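Long-range contacts in putative uncharacterized protein (Coprinopsis cinerea, PDB 3W9A), which is the catalytic domain of a family 131 glycoside hydrolase with a beta-jelly roll fold, and probably hydrolyses beta-glucans: residues Glu113-Phe118 with Glu125-Val130; Ser99-Asn104 with Asp214-Gly219; Trp32-Ser37 with Glu80-Thr85; Met76-Leu81 with Gly202-Val207. All blocks are in the same frame, centred on the assembly; numbering follows the deposited sequence.

Interaction 1: residues Glu113-Phe118 with Glu125-Val130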
loop_
_atom_site.group_PDB
_atom_site.type_symbol
_atom_site.label_atom_id
_atom_site.label_comp_id
_atom_site.label_asym_id
_atom_site.label_seq_id
_atom_site.Cartn_x
_atom_site.Cartn_y
_atom_site.Cartn_z
ATOM N N GLU A 113 13.600 10.205 -1.976
ATOM C CA GLU A 113 13.172 8.863 -2.375
ATOM C C GLU A 113 12.219 8.256 -1.349
ATOM O O GLU A 113 12.496 8.316 -0.149
ATOM C CB GLU A 113 14.373 7.929 -2.547
ATOM C CG GLU A 113 13.949 6.522 -2.965
ATOM C CD GLU A 113 15.110 5.607 -3.272
ATOM O OE1 GLU A 113 16.244 6.095 -3.447
ATOM O OE2 GLU A 113 14.880 4.386 -3.318
ATOM N N HIS A 114 11.121 7.665 -1.849
ATOM C CA HIS A 114 10.125 6.928 -1.060
ATOM C C HIS A 114 9.922 5.571 -1.667
ATOM O O HIS A 114 9.934 5.438 -2.887
ATOM C CB HIS A 114 8.746 7.584 -1.106
ATOM C CG HIS A 114 8.745 9.007 -0.697
ATOM N ND1 HIS A 114 9.275 9.994 -1.489
ATOM C CD2 HIS A 114 8.267 9.617 0.411
ATOM C CE1 HIS A 114 9.133 11.158 -0.882
ATOM N NE2 HIS A 114 8.527 10.957 0.273
ATOM N N GLN A 115 9.696 4.581 -0.818
ATOM C CA GLN A 115 9.279 3.255 -1.256
ATOM C C GLN A 115 7.961 2.960 -0.565
ATOM O O GLN A 115 7.836 3.109 0.662
ATOM C CB GLN A 115 10.324 2.210 -0.884
ATOM C CG GLN A 115 11.624 2.326 -1.664
ATOM C CD GLN A 115 12.847 1.968 -0.852
ATOM O OE1 GLN A 115 12.788 1.128 0.041
ATOM N NE2 GLN A 115 13.972 2.622 -1.143
ATOM N N VAL A 116 6.967 2.580 -1.350
ATOM C CA VAL A 116 5.618 2.461 -0.848
ATOM C C VAL A 116 4.987 1.192 -1.363
ATOM O O VAL A 116 5.191 0.827 -2.515
ATOM C CB VAL A 116 4.779 3.652 -1.295
ATOM C CG1 VAL A 116 3.462 3.664 -0.562
ATOM C CG2 VAL A 116 5.540 4.969 -1.051
HETATM N N MSE A 117 4.221 0.524 -0.506
HETATM C CA MSE A 117 3.511 -0.699 -0.887
HETATM C C MSE A 117 4.488 -1.711 -1.462
HETATM O O MSE A 117 4.321 -2.212 -2.559
HETATM C CB MSE A 117 2.357 -0.349 -1.840
HETATM C CG MSE A 117 1.400 0.758 -1.362
HETATM SE SE MSE A 117 0.531 0.383 0.392
HETATM C CE MSE A 117 -0.049 -1.460 -0.027
ATOM N N PHE A 118 5.510 -2.031 -0.677
ATOM C CA PHE A 118 6.644 -2.823 -1.140
ATOM C C PHE A 118 6.768 -4.136 -0.399
ATOM O O PHE A 118 6.480 -4.212 0.799
ATOM C CB PHE A 118 7.969 -2.052 -0.994
ATOM C CG PHE A 118 8.299 -1.594 0.413
ATOM C CD1 PHE A 118 9.043 -2.389 1.278
ATOM C CD2 PHE A 118 7.943 -0.322 0.840
ATOM C CE1 PHE A 118 9.365 -1.935 2.563
ATOM C CE2 PHE A 118 8.260 0.131 2.116
ATOM C CZ PHE A 118 8.984 -0.663 2.972
ATOM N N GLU A 125 7.084 -2.744 -6.099
ATOM C CA GLU A 125 6.791 -1.641 -5.210
ATOM C C GLU A 125 6.475 -0.400 -6.018
ATOM O O GLU A 125 6.665 -0.353 -7.247
ATOM C CB GLU A 125 7.993 -1.323 -4.305
ATOM C CG GLU A 125 9.232 -0.814 -5.058
ATOM C CD GLU A 125 10.453 -0.701 -4.168
ATOM O OE1 GLU A 125 10.299 -0.591 -2.918
ATOM O OE2 GLU A 125 11.573 -0.746 -4.715
ATOM N N LEU A 126 6.024 0.618 -5.307
ATOM C CA LEU A 126 5.860 1.930 -5.881
ATOM C C LEU A 126 6.947 2.782 -5.287
ATOM O O LEU A 126 7.338 2.578 -4.127
ATOM C CB LEU A 126 4.492 2.518 -5.520
ATOM C CG LEU A 126 3.226 1.837 -6.087
ATOM C CD1 LEU A 126 1.962 2.449 -5.503
ATOM C CD2 LEU A 126 3.178 1.892 -7.601
ATOM N N LYS A 127 7.450 3.719 -6.066
ATOM C CA LYS A 127 8.304 4.779 -5.514
ATOM C C LYS A 127 7.825 6.168 -5.896
ATOM O O LYS A 127 6.991 6.323 -6.786
ATOM C CB LYS A 127 9.740 4.631 -5.964
ATOM C CG LYS A 127 10.355 3.258 -5.741
ATOM C CD LYS A 127 11.850 3.419 -5.502
ATOM C CE LYS A 127 12.649 2.253 -6.031
ATOM N NZ LYS A 127 14.087 2.488 -5.706
ATOM N N TYR A 128 8.366 7.157 -5.191
ATOM C CA TYR A 128 8.126 8.559 -5.453
ATOM C C TYR A 128 9.396 9.344 -5.111
ATOM O O TYR A 128 10.145 8.975 -4.185
ATOM C CB TYR A 128 6.959 9.035 -4.591
ATOM C CG TYR A 128 6.507 10.462 -4.811
ATOM C CD1 TYR A 128 5.853 10.834 -5.981
ATOM C CD2 TYR A 128 6.697 11.433 -3.836
ATOM C CE1 TYR A 128 5.437 12.135 -6.191
ATOM C CE2 TYR A 128 6.262 12.738 -4.020
ATOM C CZ TYR A 128 5.629 13.083 -5.200
ATOM O OH TYR A 128 5.175 14.369 -5.397
ATOM N N GLY A 129 9.626 10.416 -5.863
ATOM C CA GLY A 129 10.708 11.372 -5.615
ATOM C C GLY A 129 12.046 10.977 -6.201
ATOM O O GLY A 129 13.077 11.429 -5.721
ATOM N N VAL A 130 12.027 10.173 -7.266
ATOM C CA VAL A 130 13.237 9.542 -7.819
ATOM C C VAL A 130 13.130 9.459 -9.345
ATOM O O VAL A 130 12.037 9.538 -9.903
ATOM C CB VAL A 130 13.463 8.128 -7.181
ATOM C CG1 VAL A 130 14.339 7.202 -8.027
ATOM C CG2 VAL A 130 14.078 8.259 -5.800
#
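H114 and Y128 face each other as a hydrogen-bonded pair in the antiparallel hairpin of strands 114-119 and 124-128. The carbonyl O of Y128 takes two donors from one residue. H114 N reaches Y128 O at 2.9 Å, nearly in line with the C=O. H114 ND1 reaches Y128 O at 3.0 Å from well above the carbonyl plane, while the oxygen itself lies in the imidazole plane. The H114 side chain is turned beside its own backbone N (chi1 -55°), which brings ND1 over this carbonyl. The ND1 bond and one from H114 NE2 to E213 fix the ring's rotation. The Y128 ring runs alongside and points the same way, its CD2 3.8 Å from H114 ND1. At the next hydrogen-bonded pair, V116 N to L126 O (2.8 Å) and L126 N to V116 O (2.9 Å) close a regular ring of bonds. V116, L126 and the two rings form the tight, buried face.

The other face is looser, and E113, Q115 and K127 on it are partly exposed. There K127 NZ meets E113 OE2 at 3.2 Å in a salt bridge. Q115 NE2 binds E113 OE2 at 2.9 Å from the opposite face of the carboxylate. E125 is buried, its OE1 3.4 Å from Q115 CG and bonded to H122.

The buried face packs on W215 of strand 213-224 and on I100 and F98 of strand 93-101, while in its own sheet the hairpin lies between strand 203-205, next to 114-119, and strand 136-141, next to 124-128.

Interaction 2: residues Ser99-Asn104 with Asp214-Gly219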
loop_
_atom_site.group_PDB
_atom_site.type_symbol
_atom_site.label_atom_id
_atom_site.label_comp_id
_atom_site.label_asym_id
_atom_site.label_seq_id
_atom_site.Cartn_x
_atom_site.Cartn_y
_atom_site.Cartn_z
ATOM N N SER A 99 -5.571 1.108 -2.995
ATOM C CA SER A 99 -5.728 2.441 -3.558
ATOM C C SER A 99 -4.983 3.429 -2.690
ATOM O O SER A 99 -5.064 3.371 -1.465
ATOM C CB SER A 99 -7.208 2.866 -3.606
ATOM O OG SER A 99 -8.009 1.896 -4.268
ATOM N N ILE A 100 -4.313 4.370 -3.335
ATOM C CA ILE A 100 -3.480 5.316 -2.652
ATOM C C ILE A 100 -3.694 6.746 -3.189
ATOM O O ILE A 100 -4.046 6.962 -4.362
ATOM C CB ILE A 100 -2.014 4.837 -2.746
ATOM C CG1 ILE A 100 -1.095 5.655 -1.846
ATOM C CG2 ILE A 100 -1.495 4.877 -4.168
ATOM C CD1 ILE A 100 0.187 4.929 -1.489
ATOM N N LYS A 101 -3.534 7.723 -2.307
ATOM C CA LYS A 101 -3.511 9.119 -2.729
ATOM C C LYS A 101 -2.736 9.987 -1.771
ATOM O O LYS A 101 -2.395 9.573 -0.647
ATOM C CB LYS A 101 -4.919 9.693 -2.848
ATOM C CG LYS A 101 -5.574 10.031 -1.514
ATOM C CD LYS A 101 -6.549 11.188 -1.639
ATOM C CE LYS A 101 -7.085 11.583 -0.281
ATOM N NZ LYS A 101 -8.160 12.601 -0.415
ATOM N N ARG A 102 -2.493 11.211 -2.232
ATOM C CA ARG A 102 -1.965 12.281 -1.395
ATOM C C ARG A 102 -2.906 13.468 -1.468
ATOM O O ARG A 102 -3.796 13.501 -2.319
ATOM C CB ARG A 102 -0.568 12.687 -1.862
ATOM C CG ARG A 102 -0.496 13.289 -3.259
ATOM C CD ARG A 102 0.796 14.073 -3.387
ATOM N NE ARG A 102 0.813 14.964 -4.527
ATOM C CZ ARG A 102 0.622 16.284 -4.473
ATOM N NH1 ARG A 102 0.347 16.902 -3.329
ATOM N NH2 ARG A 102 0.702 16.996 -5.592
ATOM N N THR A 103 -2.720 14.431 -0.572
ATOM C CA THR A 103 -3.402 15.728 -0.679
ATOM C C THR A 103 -2.345 16.809 -0.801
ATOM O O THR A 103 -1.160 16.522 -1.003
ATOM C CB THR A 103 -4.321 16.003 0.533
ATOM O OG1 THR A 103 -3.547 16.188 1.732
ATOM C CG2 THR A 103 -5.316 14.863 0.735
ATOM N N ASN A 104 -2.774 18.057 -0.696
ATOM C CA ASN A 104 -1.852 19.170 -0.608
ATOM C C ASN A 104 -1.305 19.373 0.801
ATOM O O ASN A 104 -0.264 19.999 0.982
ATOM C CB ASN A 104 -2.542 20.423 -1.112
ATOM C CG ASN A 104 -2.555 20.501 -2.626
ATOM O OD1 ASN A 104 -1.684 19.948 -3.305
ATOM N ND2 ASN A 104 -3.517 21.203 -3.156
ATOM N N ASP A 214 1.772 12.820 4.777
ATOM C CA ASP A 214 0.587 11.967 4.856
ATOM C C ASP A 214 0.420 11.241 3.534
ATOM O O ASP A 214 0.532 11.838 2.458
ATOM C CB ASP A 214 -0.680 12.776 5.143
ATOM C CG ASP A 214 -0.625 13.526 6.470
ATOM O OD1 ASP A 214 -0.031 13.037 7.436
ATOM O OD2 ASP A 214 -1.200 14.616 6.531
ATOM N N TRP A 215 0.160 9.945 3.626
ATOM C CA TRP A 215 -0.259 9.136 2.498
ATOM C C TRP A 215 -1.591 8.528 2.914
ATOM O O TRP A 215 -1.788 8.223 4.097
ATOM C CB TRP A 215 0.764 8.022 2.245
ATOM C CG TRP A 215 2.128 8.505 1.817
ATOM C CD1 TRP A 215 3.056 9.157 2.582
ATOM C CD2 TRP A 215 2.718 8.326 0.531
ATOM N NE1 TRP A 215 4.161 9.436 1.831
ATOM C CE2 TRP A 215 3.984 8.930 0.568
ATOM C CE3 TRP A 215 2.281 7.741 -0.656
ATOM C CZ2 TRP A 215 4.837 8.932 -0.520
ATOM C CZ3 TRP A 215 3.123 7.779 -1.760
ATOM C CH2 TRP A 215 4.385 8.361 -1.679
ATOM N N TYR A 216 -2.515 8.382 1.973
ATOM C CA TYR A 216 -3.796 7.760 2.267
ATOM C C TYR A 216 -3.928 6.445 1.522
ATOM O O TYR A 216 -3.561 6.333 0.346
ATOM C CB TYR A 216 -4.948 8.697 1.927
ATOM C CG TYR A 216 -4.902 10.042 2.643
ATOM C CD1 TYR A 216 -5.797 10.346 3.661
ATOM C CD2 TYR A 216 -3.966 11.017 2.287
ATOM C CE1 TYR A 216 -5.783 11.576 4.296
ATOM C CE2 TYR A 216 -3.931 12.239 2.936
ATOM C CZ TYR A 216 -4.840 12.512 3.930
ATOM O OH TYR A 216 -4.805 13.726 4.569
ATOM N N VAL A 217 -4.444 5.442 2.218
ATOM C CA VAL A 217 -4.513 4.078 1.678
ATOM C C VAL A 217 -5.904 3.533 1.939
ATOM O O VAL A 217 -6.409 3.665 3.054
ATOM C CB VAL A 217 -3.496 3.148 2.372
ATOM C CG1 VAL A 217 -3.645 1.707 1.891
ATOM C CG2 VAL A 217 -2.082 3.649 2.172
ATOM N N SER A 218 -6.536 2.932 0.936
ATOM C CA SER A 218 -7.811 2.251 1.165
ATOM C C SER A 218 -8.017 1.079 0.219
ATOM O O SER A 218 -7.293 0.920 -0.759
ATOM C CB SER A 218 -8.962 3.237 1.023
ATOM O OG SER A 218 -9.032 3.702 -0.300
ATOM N N GLY A 219 -9.011 0.256 0.535
ATOM C CA GLY A 219 -9.380 -0.868 -0.316
ATOM C C GLY A 219 -8.261 -1.884 -0.489
ATOM O O GLY A 219 -7.939 -2.286 -1.611
HETATM O O HOH W 1 -8.326 -0.864 -4.000
HETATM O O HOH W 2 -0.661 14.181 1.501
HETATM O O HOH W 3 -2.959 15.362 4.470
#
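Two antiparallel strands of one sheet of the beta-jelly roll, 93-101 and 213-224, meet here. S99 and S218, and K101 and Y216, are hydrogen-bonded pairs. I100 and V217 form the non-hydrogen-bonded pair between them. S99 N gives a bond of 2.8 Å to S218 O, and Y216 N one of 2.9 Å to K101 O.

The side chains divide between the two faces of the sheet. On one, I100 CD1 touches W215 CE3 at 3.6 Å, coming obliquely to the indole. I100 CG1 is anti to the backbone N (chi1 -170°), which carries CD1 out to the indole. This face looks into the core between the sheets.

On the other face, K101 lays its aliphatic chain across Y216. Its CE sits over the ring face, offset toward the rim, in a CH-pi contact. The ammonium is farther off, at most weakly attracted to the ring, and has a long ion pair with D154. T103 CG2 approaches Y216 CE2 at 3.7 Å, its side chain roughly at right angles to that of Y216.

Past the last pair, two waters bridge the strands. One molecule links T103 N to D214 O. Another, in the plane of the Y216 ring and very close to Y216 OH, accepts from T103 OG1 at 2.9 Å and donates to D214 OD2 at 2.8 Å.

Interaction 3: residues Trp32-Ser37 with Glu80-Thr85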
loop_
_atom_site.group_PDB
_atom_site.type_symbol
_atom_site.label_atom_id
_atom_site.label_comp_id
_atom_site.label_asym_id
_atom_site.label_seq_id
_atom_site.Cartn_x
_atom_site.Cartn_y
_atom_site.Cartn_z
ATOM N N TRP A 32 1.568 -4.732 13.444
ATOM C CA TRP A 32 1.902 -3.334 13.642
ATOM C C TRP A 32 3.110 -3.291 14.586
ATOM O O TRP A 32 2.966 -3.396 15.809
ATOM C CB TRP A 32 0.694 -2.616 14.197
ATOM C CG TRP A 32 0.891 -1.181 14.610
ATOM C CD1 TRP A 32 0.463 -0.608 15.758
ATOM C CD2 TRP A 32 1.563 -0.165 13.871
ATOM N NE1 TRP A 32 0.820 0.714 15.789
ATOM C CE2 TRP A 32 1.488 1.014 14.629
ATOM C CE3 TRP A 32 2.189 -0.127 12.612
ATOM C CZ2 TRP A 32 2.036 2.214 14.198
ATOM C CZ3 TRP A 32 2.723 1.087 12.171
ATOM C CH2 TRP A 32 2.641 2.233 12.954
ATOM N N TYR A 33 4.289 -3.246 13.978
ATOM C CA TYR A 33 5.567 -3.161 14.715
ATOM C C TYR A 33 6.625 -2.294 14.019
ATOM O O TYR A 33 7.566 -1.887 14.663
ATOM C CB TYR A 33 6.145 -4.554 14.994
ATOM C CG TYR A 33 6.545 -5.339 13.764
ATOM C CD1 TYR A 33 7.849 -5.323 13.294
ATOM C CD2 TYR A 33 5.610 -6.089 13.067
ATOM C CE1 TYR A 33 8.217 -6.046 12.158
ATOM C CE2 TYR A 33 5.964 -6.814 11.937
ATOM C CZ TYR A 33 7.262 -6.789 11.476
ATOM O OH TYR A 33 7.589 -7.518 10.340
ATOM N N ILE A 34 6.499 -2.050 12.706
ATOM C CA ILE A 34 7.452 -1.216 11.991
ATOM C C ILE A 34 7.010 0.239 12.190
ATOM O O ILE A 34 6.271 0.791 11.397
ATOM C CB ILE A 34 7.545 -1.598 10.487
ATOM C CG1 ILE A 34 7.978 -3.057 10.330
ATOM C CG2 ILE A 34 8.552 -0.726 9.755
ATOM C CD1 ILE A 34 8.015 -3.554 8.893
ATOM N N LYS A 35 7.455 0.847 13.281
ATOM C CA LYS A 35 6.973 2.153 13.673
ATOM C C LYS A 35 7.945 2.846 14.609
ATOM O O LYS A 35 8.836 2.198 15.172
ATOM C CB LYS A 35 5.665 1.977 14.426
ATOM C CG LYS A 35 5.831 1.204 15.716
ATOM C CD LYS A 35 4.517 0.677 16.245
ATOM C CE LYS A 35 4.702 0.031 17.608
ATOM N NZ LYS A 35 3.525 -0.808 17.973
ATOM N N GLY A 36 7.699 4.136 14.844
ATOM C CA GLY A 36 8.470 4.910 15.803
ATOM C C GLY A 36 7.982 4.660 17.218
ATOM O O GLY A 36 7.016 3.898 17.442
ATOM N N SER A 37 8.627 5.333 18.164
ATOM C CA SER A 37 8.281 5.250 19.591
ATOM C C SER A 37 7.021 6.005 19.978
ATOM O O SER A 37 6.512 5.822 21.087
ATOM C CB SER A 37 9.415 5.832 20.424
ATOM O OG SER A 37 10.568 5.052 20.243
ATOM N N GLU A 80 4.648 1.344 8.596
ATOM C CA GLU A 80 4.282 0.222 7.727
ATOM C C GLU A 80 3.539 -0.846 8.522
ATOM O O GLU A 80 3.978 -1.246 9.596
ATOM C CB GLU A 80 5.537 -0.382 7.078
ATOM C CG GLU A 80 6.646 0.643 6.947
ATOM C CD GLU A 80 7.925 0.148 6.320
ATOM O OE1 GLU A 80 8.122 -1.067 6.151
ATOM O OE2 GLU A 80 8.752 1.020 5.985
ATOM N N LEU A 81 2.418 -1.297 7.989
ATOM C CA LEU A 81 1.738 -2.486 8.510
ATOM C C LEU A 81 2.061 -3.661 7.621
ATOM O O LEU A 81 2.485 -3.475 6.479
ATOM C CB LEU A 81 0.228 -2.252 8.511
ATOM C CG LEU A 81 -0.275 -1.131 9.422
ATOM C CD1 LEU A 81 -1.514 -0.475 8.827
ATOM C CD2 LEU A 81 -0.554 -1.645 10.830
ATOM N N ILE A 82 1.850 -4.865 8.137
ATOM C CA ILE A 82 2.064 -6.095 7.386
ATOM C C ILE A 82 0.821 -6.964 7.529
ATOM O O ILE A 82 0.204 -6.986 8.588
ATOM C CB ILE A 82 3.247 -6.916 7.924
ATOM C CG1 ILE A 82 4.514 -6.057 8.095
ATOM C CG2 ILE A 82 3.508 -8.147 7.062
ATOM C CD1 ILE A 82 5.200 -5.673 6.808
ATOM N N PRO A 83 0.416 -7.640 6.453
ATOM C CA PRO A 83 -0.730 -8.523 6.610
ATOM C C PRO A 83 -0.489 -9.577 7.669
ATOM O O PRO A 83 0.596 -10.149 7.728
ATOM C CB PRO A 83 -0.854 -9.180 5.238
ATOM C CG PRO A 83 -0.321 -8.154 4.301
ATOM C CD PRO A 83 0.835 -7.539 5.049
ATOM N N GLN A 84 -1.496 -9.800 8.504
ATOM C CA GLN A 84 -1.516 -10.919 9.434
ATOM C C GLN A 84 -2.459 -11.967 8.869
ATOM O O GLN A 84 -3.653 -11.701 8.723
ATOM C CB GLN A 84 -2.021 -10.468 10.804
ATOM C CG GLN A 84 -2.168 -11.598 11.834
ATOM C CD GLN A 84 -0.826 -12.154 12.266
ATOM O OE1 GLN A 84 0.006 -11.446 12.823
ATOM N NE2 GLN A 84 -0.639 -13.445 12.070
ATOM N N THR A 85 -1.920 -13.147 8.548
ATOM C CA THR A 85 -2.709 -14.265 8.018
ATOM C C THR A 85 -1.962 -15.562 8.202
ATOM O O THR A 85 -0.742 -15.557 8.290
ATOM C CB THR A 85 -3.005 -14.090 6.507
ATOM O OG1 THR A 85 -3.739 -15.208 6.020
ATOM C CG2 THR A 85 -1.726 -13.941 5.688
HETATM O O HOH W 4 4.200 -3.397 11.147
#
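W32 and I34 of edge strand 30-34 meet E80, L81 and I82 of strand 77-83, in a sheet of the beta-jelly roll. The pairing is loose and splayed: the short strand axes run at 126°.

Two polar links join the backbones. E80 N donates to I34 O at 3.3 Å, a long bond. A water bridges the strands, accepting from Y33 N at 2.8 Å and donating to E80 O at 2.7 Å. I34 is the centre of an inverse gamma turn, where the chain leaves regular strand geometry.

Side-chain packing does the rest. I34 CG2 lies against the E80 carboxylate group, 3.6 Å from E80 CD, the two side chains crossing. The carboxylate is held beyond this contact, by R78 and H200. Apolar contacts join I34 CD1 to I82 CD1 and Y33 CE2 to I82 CG1; Y33 OH bonds a glycerol probably from the crystallisation liquor.

The indole of W32 carries the other side of the contact. W32 CG is anti to the backbone N (chi1 174°), and the six-membered ring reaches strand 77-83. K35 CD lies over one indole face. E80 O is at the ring edge, in its plane, and L81 CD2 comes in obliquely to 3.6 Å from W32 CE3.

Interaction 4: residues Met76-Leu81 with Gly202-Val207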
loop_
_atom_site.group_PDB
_atom_site.type_symbol
_atom_site.label_atom_id
_atom_site.label_comp_id
_atom_site.label_asym_id
_atom_site.label_seq_id
_atom_site.Cartn_x
_atom_site.Cartn_y
_atom_site.Cartn_z
HETATM N N MSE A 76 15.712 6.105 8.994
HETATM C CA MSE A 76 14.759 6.261 7.889
HETATM C C MSE A 76 13.348 6.380 8.435
HETATM O O MSE A 76 13.035 5.832 9.488
HETATM C CB MSE A 76 14.841 5.085 6.919
HETATM C CG MSE A 76 16.234 4.991 6.293
HETATM SE SE MSE A 76 16.262 3.571 4.926
HETATM C CE MSE A 76 18.232 3.394 4.830
HETATM N N MSE A 77 12.498 7.093 7.702
HETATM C CA MSE A 77 11.126 7.371 8.131
HETATM C C MSE A 77 10.296 6.228 7.670
HETATM O O MSE A 77 10.240 5.958 6.488
HETATM C CB MSE A 77 10.599 8.696 7.574
HETATM C CG MSE A 77 11.629 9.778 7.855
HETATM SE SE MSE A 77 10.968 11.644 7.895
HETATM C CE MSE A 77 9.305 11.526 6.868
ATOM N N ARG A 78 9.655 5.538 8.604
ATOM C CA ARG A 78 8.914 4.312 8.278
ATOM C C ARG A 78 7.636 4.199 9.085
ATOM O O ARG A 78 7.670 4.325 10.316
ATOM C CB ARG A 78 9.777 3.077 8.544
ATOM C CG ARG A 78 11.004 2.956 7.665
ATOM C CD ARG A 78 11.728 1.635 7.905
ATOM N NE ARG A 78 11.028 0.487 7.342
ATOM C CZ ARG A 78 11.547 -0.743 7.262
ATOM N NH1 ARG A 78 12.754 -0.994 7.730
ATOM N NH2 ARG A 78 10.857 -1.736 6.730
ATOM N N THR A 79 6.523 3.963 8.390
ATOM C CA THR A 79 5.245 3.642 9.031
ATOM C C THR A 79 4.613 2.599 8.159
ATOM O O THR A 79 4.143 2.923 7.076
ATOM C CB THR A 79 4.315 4.849 9.100
ATOM O OG1 THR A 79 4.870 5.831 9.986
ATOM C CG2 THR A 79 2.935 4.434 9.602
ATOM N N GLU A 80 4.648 1.344 8.596
ATOM C CA GLU A 80 4.282 0.222 7.727
ATOM C C GLU A 80 3.539 -0.846 8.522
ATOM O O GLU A 80 3.978 -1.246 9.596
ATOM C CB GLU A 80 5.537 -0.382 7.078
ATOM C CG GLU A 80 6.646 0.643 6.947
ATOM C CD GLU A 80 7.925 0.148 6.320
ATOM O OE1 GLU A 80 8.122 -1.067 6.151
ATOM O OE2 GLU A 80 8.752 1.020 5.985
ATOM N N LEU A 81 2.418 -1.297 7.989
ATOM C CA LEU A 81 1.738 -2.486 8.510
ATOM C C LEU A 81 2.061 -3.661 7.621
ATOM O O LEU A 81 2.485 -3.475 6.479
ATOM C CB LEU A 81 0.228 -2.252 8.511
ATOM C CG LEU A 81 -0.275 -1.131 9.422
ATOM C CD1 LEU A 81 -1.514 -0.475 8.827
ATOM C CD2 LEU A 81 -0.554 -1.645 10.830
ATOM N N GLY A 202 2.307 0.568 3.609
ATOM C CA GLY A 202 2.785 1.817 4.183
ATOM C C GLY A 202 3.923 2.451 3.413
ATOM O O GLY A 202 4.064 2.235 2.203
ATOM N N VAL A 203 4.734 3.232 4.127
ATOM C CA VAL A 203 5.683 4.152 3.496
ATOM C C VAL A 203 7.006 4.164 4.203
ATOM O O VAL A 203 7.055 4.257 5.433
ATOM C CB VAL A 203 5.177 5.605 3.547
ATOM C CG1 VAL A 203 6.099 6.514 2.748
ATOM C CG2 VAL A 203 3.767 5.682 3.015
ATOM N N LEU A 204 8.067 4.079 3.407
ATOM C CA LEU A 204 9.418 4.307 3.855
ATOM C C LEU A 204 9.939 5.497 3.100
ATOM O O LEU A 204 9.775 5.575 1.868
ATOM C CB LEU A 204 10.299 3.078 3.581
ATOM C CG LEU A 204 11.805 3.142 3.898
ATOM C CD1 LEU A 204 12.288 1.725 4.154
ATOM C CD2 LEU A 204 12.627 3.762 2.769
ATOM N N ARG A 205 10.545 6.433 3.828
ATOM C CA ARG A 205 11.382 7.476 3.210
ATOM C C ARG A 205 12.802 7.426 3.787
ATOM O O ARG A 205 12.979 7.375 5.012
ATOM C CB ARG A 205 10.788 8.870 3.429
ATOM C CG ARG A 205 11.254 9.863 2.389
ATOM C CD ARG A 205 10.677 11.244 2.642
ATOM N NE ARG A 205 11.416 11.944 3.676
ATOM C CZ ARG A 205 11.051 13.095 4.224
ATOM N NH1 ARG A 205 9.923 13.714 3.862
ATOM N NH2 ARG A 205 11.832 13.641 5.134
ATOM N N ILE A 206 13.806 7.473 2.913
ATOM C CA ILE A 206 15.195 7.314 3.352
ATOM C C ILE A 206 15.659 8.519 4.169
ATOM O O ILE A 206 16.148 8.342 5.277
ATOM C CB ILE A 206 16.167 7.027 2.185
ATOM C CG1 ILE A 206 15.854 5.674 1.533
ATOM C CG2 ILE A 206 17.624 6.990 2.659
ATOM C CD1 ILE A 206 16.524 5.478 0.192
ATOM N N VAL A 207 15.506 9.725 3.634
ATOM C CA VAL A 207 15.987 10.940 4.316
ATOM C C VAL A 207 15.026 11.373 5.418
ATOM O O VAL A 207 13.839 11.546 5.171
ATOM C CB VAL A 207 16.190 12.101 3.327
ATOM C CG1 VAL A 207 16.538 13.399 4.059
ATOM C CG2 VAL A 207 17.293 11.743 2.351
#
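M77 and R205, a hydrogen-bonded pair of antiparallel strands 77-83 and 203-205, run their side chains alongside each other in the same direction. M76 and M77 are both selenomethionine. The bent end of M77 puts its CE over the centre of one guanidinium face, 3.5 Å from R205 CZ. M77 SE sits over the same face, 3.5 Å from R205 NH2. The guanidinium is held in its orientation from its edge: R205 NE and NH2 both grip V207 O side-on, each at 2.9 Å and in the guanidinium plane. R205 NH1 forms a salt bridge with E213.

On the opposite face of the sheet, R78 and L204 cross. L204 CD1 lies over one face of the R78 guanidinium, 3.6 Å from R78 NE. The edge of that guanidinium meets E80 side-on, with R78 NE to E80 OE2 at 2.7 Å and R78 NH2 to E80 OE1 at 2.9 Å. Both nitrogens approach from above the carboxylate plane. E80 OE1 is also bonded to H200, and OE2 lies against L204 CB. At the strand end, M76 SE runs beside I206 CG1.

Bonds between M77 and R205 and between T79 and V203 join the backbones. G202 has no side chain, and its CA lies 4.2 Å from E80 CA.

Each arginine thus has an apolar cover on one face and acceptors at its edge. Together these fix the position and turn of each guanidinium.

From the N terminus, interaction 3 closes the first loop, joining edge strand 30-34 to strand 77-83. Interaction 4 begins on that same strand, sharing E80 and L81, and closes a long loop at 203-205. Interaction 2 starts later, at 99-104, and ends later, at 214-219, so interactions 2 and 4 cross along the chain. The hairpin of interaction 1 is nested inside both loops. Interactions 1, 3 and 4 belong to one sheet, with strand 203-205 lying between 77-83 and 114-119. Interaction 2 belongs to the other sheet. Its side chains pack on interactions 1 and 4, with W215 against V203, and tie the two sheets together.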